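Local coordinates for pectinesterase A (Erwinia chrysanthemi, PDB 2NTP), which hydrolyses the methyl esters of pectin, releasing methanol and polygalacturonate, a reaction thought to begin the maceration and soft-rotting of plant tissue, at residues L103-D108 against V147-Y152. Residues are numbered along the deposited sequence; the frame is centred on the assembly and turned at random.
Sequences LTIRND and VSLVGY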
loop_
_atom_site.group_PDB
_atom_site.type_symbol
_atom_site.label_atom_id
_atom_site.label_comp_id
_atom_site.label_asym_id
_atom_site.label_seq_id
_atom_site.Cartn_x
_atom_site.Cartn_y
_atom_site.Cartn_z
ATOM N N LEU A 103 -14.695 -3.420 -1.687
ATOM C CA LEU A 103 -14.738 -1.971 -1.836
ATOM C C LEU A 103 -13.435 -1.424 -2.392
ATOM O O LEU A 103 -12.404 -2.097 -2.369
ATOM C CB LEU A 103 -15.108 -1.287 -0.517
ATOM C CG LEU A 103 -14.280 -1.560 0.734
ATOM C CD1 LEU A 103 -13.051 -0.681 0.758
ATOM C CD2 LEU A 103 -15.120 -1.346 1.996
ATOM N N THR A 104 -13.512 -0.205 -2.909
ATOM C CA THR A 104 -12.353 0.498 -3.452
ATOM C C THR A 104 -11.994 1.655 -2.530
ATOM O O THR A 104 -12.882 2.361 -2.039
ATOM C CB THR A 104 -12.636 1.024 -4.869
ATOM O OG1 THR A 104 -12.963 -0.076 -5.733
ATOM C CG2 THR A 104 -11.419 1.775 -5.431
ATOM N N ILE A 105 -10.694 1.827 -2.291
ATOM C CA ILE A 105 -10.158 2.944 -1.515
ATOM C C ILE A 105 -9.188 3.703 -2.425
ATOM O O ILE A 105 -8.244 3.118 -2.962
ATOM C CB ILE A 105 -9.408 2.461 -0.248
ATOM C CG1 ILE A 105 -10.321 1.586 0.628
ATOM C CG2 ILE A 105 -8.874 3.660 0.539
ATOM C CD1 ILE A 105 -9.579 0.735 1.671
ATOM N N ARG A 106 -9.441 4.996 -2.609
ATOM C CA ARG A 106 -8.647 5.818 -3.522
ATOM C C ARG A 106 -8.036 7.032 -2.836
ATOM O O ARG A 106 -8.660 7.651 -1.966
ATOM C CB ARG A 106 -9.501 6.339 -4.691
ATOM C CG ARG A 106 -10.386 5.320 -5.390
ATOM C CD ARG A 106 -10.855 5.860 -6.750
ATOM N NE ARG A 106 -11.485 7.179 -6.640
ATOM C CZ ARG A 106 -12.673 7.510 -7.148
ATOM N NH1 ARG A 106 -13.396 6.633 -7.841
ATOM N NH2 ARG A 106 -13.139 8.737 -6.970
ATOM N N ASN A 107 -6.815 7.376 -3.242
ATOM C CA ASN A 107 -6.363 8.757 -3.110
ATOM C C ASN A 107 -6.474 9.398 -4.486
ATOM O O ASN A 107 -5.873 8.925 -5.458
ATOM C CB ASN A 107 -4.952 8.877 -2.533
ATOM C CG ASN A 107 -4.637 10.299 -2.063
ATOM O OD1 ASN A 107 -4.889 11.275 -2.779
ATOM N ND2 ASN A 107 -4.089 10.419 -0.862
ATOM N N ASP A 108 -7.285 10.447 -4.564
ATOM C CA ASP A 108 -7.620 11.055 -5.847
ATOM C C ASP A 108 -6.698 12.212 -6.222
ATOM O O ASP A 108 -6.983 12.947 -7.176
ATOM C CB ASP A 108 -9.090 11.502 -5.865
ATOM C CG ASP A 108 -10.051 10.348 -6.072
ATOM O OD1 ASP A 108 -9.616 9.245 -6.462
ATOM O OD2 ASP A 108 -11.263 10.560 -5.853
ATOM N N VAL A 147 -10.514 -6.061 -2.401
ATOM C CA VAL A 147 -10.386 -4.616 -2.228
ATOM C C VAL A 147 -9.496 -4.066 -3.340
ATOM O O VAL A 147 -8.556 -4.730 -3.774
ATOM C CB VAL A 147 -9.800 -4.265 -0.831
ATOM C CG1 VAL A 147 -9.381 -2.802 -0.745
ATOM C CG2 VAL A 147 -10.817 -4.582 0.271
ATOM N N SER A 148 -9.826 -2.869 -3.810
ATOM C CA SER A 148 -9.012 -2.165 -4.793
ATOM C C SER A 148 -8.430 -0.922 -4.156
ATOM O O SER A 148 -9.167 -0.138 -3.572
ATOM C CB SER A 148 -9.864 -1.780 -6.004
ATOM O OG SER A 148 -9.130 -0.966 -6.911
ATOM N N LEU A 149 -7.110 -0.756 -4.266
ATOM C CA LEU A 149 -6.418 0.413 -3.729
ATOM C C LEU A 149 -5.839 1.227 -4.874
ATOM O O LEU A 149 -5.069 0.703 -5.689
ATOM C CB LEU A 149 -5.297 -0.010 -2.775
ATOM C CG LEU A 149 -5.658 -0.944 -1.619
ATOM C CD1 LEU A 149 -4.415 -1.227 -0.774
ATOM C CD2 LEU A 149 -6.779 -0.360 -0.768
ATOM N N VAL A 150 -6.215 2.500 -4.935
ATOM C CA VAL A 150 -5.866 3.354 -6.072
ATOM C C VAL A 150 -5.003 4.542 -5.671
ATOM O O VAL A 150 -5.346 5.294 -4.760
ATOM C CB VAL A 150 -7.136 3.872 -6.790
ATOM C CG1 VAL A 150 -6.768 4.851 -7.888
ATOM C CG2 VAL A 150 -7.956 2.694 -7.355
ATOM N N GLY A 151 -3.884 4.705 -6.369
ATOM C CA GLY A 151 -3.056 5.896 -6.207
ATOM C C GLY A 151 -1.954 5.913 -7.241
ATOM O O GLY A 151 -1.987 5.146 -8.218
ATOM N N TYR A 152 -0.991 6.803 -7.036
ATOM C CA TYR A 152 0.202 6.855 -7.865
ATOM C C TYR A 152 1.409 6.621 -6.954
ATOM O O TYR A 152 1.825 5.479 -6.755
ATOM C CB TYR A 152 0.284 8.187 -8.630
ATOM C CG TYR A 152 -0.799 8.375 -9.684
ATOM C CD1 TYR A 152 -0.608 7.929 -10.995
ATOM C CD2 TYR A 152 -2.008 8.997 -9.372
ATOM C CE1 TYR A 152 -1.601 8.095 -11.967
ATOM C CE2 TYR A 152 -3.006 9.171 -10.342
ATOM C CZ TYR A 152 -2.791 8.726 -11.634
ATOM O OH TYR A 152 -3.772 8.900 -12.599
#
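Ile105 bonds to both Ser148 and Val150 where strands 103-107 and 147-150 run parallel, as neighbouring coils of the right-handed parallel beta-helix of pectin methylesterases. Their axes come within 4.7 Å. Ile105 N donates to Ser148 O (2.8 Å) almost straight on, and Ile105 O receives Val150 N in the carbonyl plane; Leu103 O and Asn107 N extend the pattern at either end, to Ser148 N and Val150 O.

The tightly packed face is aliphatic. Ile105 and Leu149 lie side by side, pointing the same way, in the aliphatic interior of the beta-helix, with Ile170 of strand 169-172 against Leu149; Leu149 CD2 touches both CB and CD1 of Ile105, each at 3.9 Å. Val147 CG1, anti to its own backbone N (chi1 168°), lies 4.3 Å from Ile105 CD1.

Thr104, Ser148, Arg106 and Val150 occupy the other face, whose solvent side begins at the last two. Thr104 OG1 packs 3.5 Å from Ser148 CB while hydrogen-bonding Arg62 O, just before the neighbouring strand 65-69. The side chain of Arg106 touches strand 147-150 with its first carbons, CG lying 3.8 Å from Val150 CB; beyond them it bends at chi3 (-53°) and leaves for a salt bridge with Asp108. Gripping side-on, Arg106 NH2 meets Asp108 OD2 nearly in the guanidinium plane, whereas OD1 sits 28° out of it, 2.8 Å from Arg106 NE.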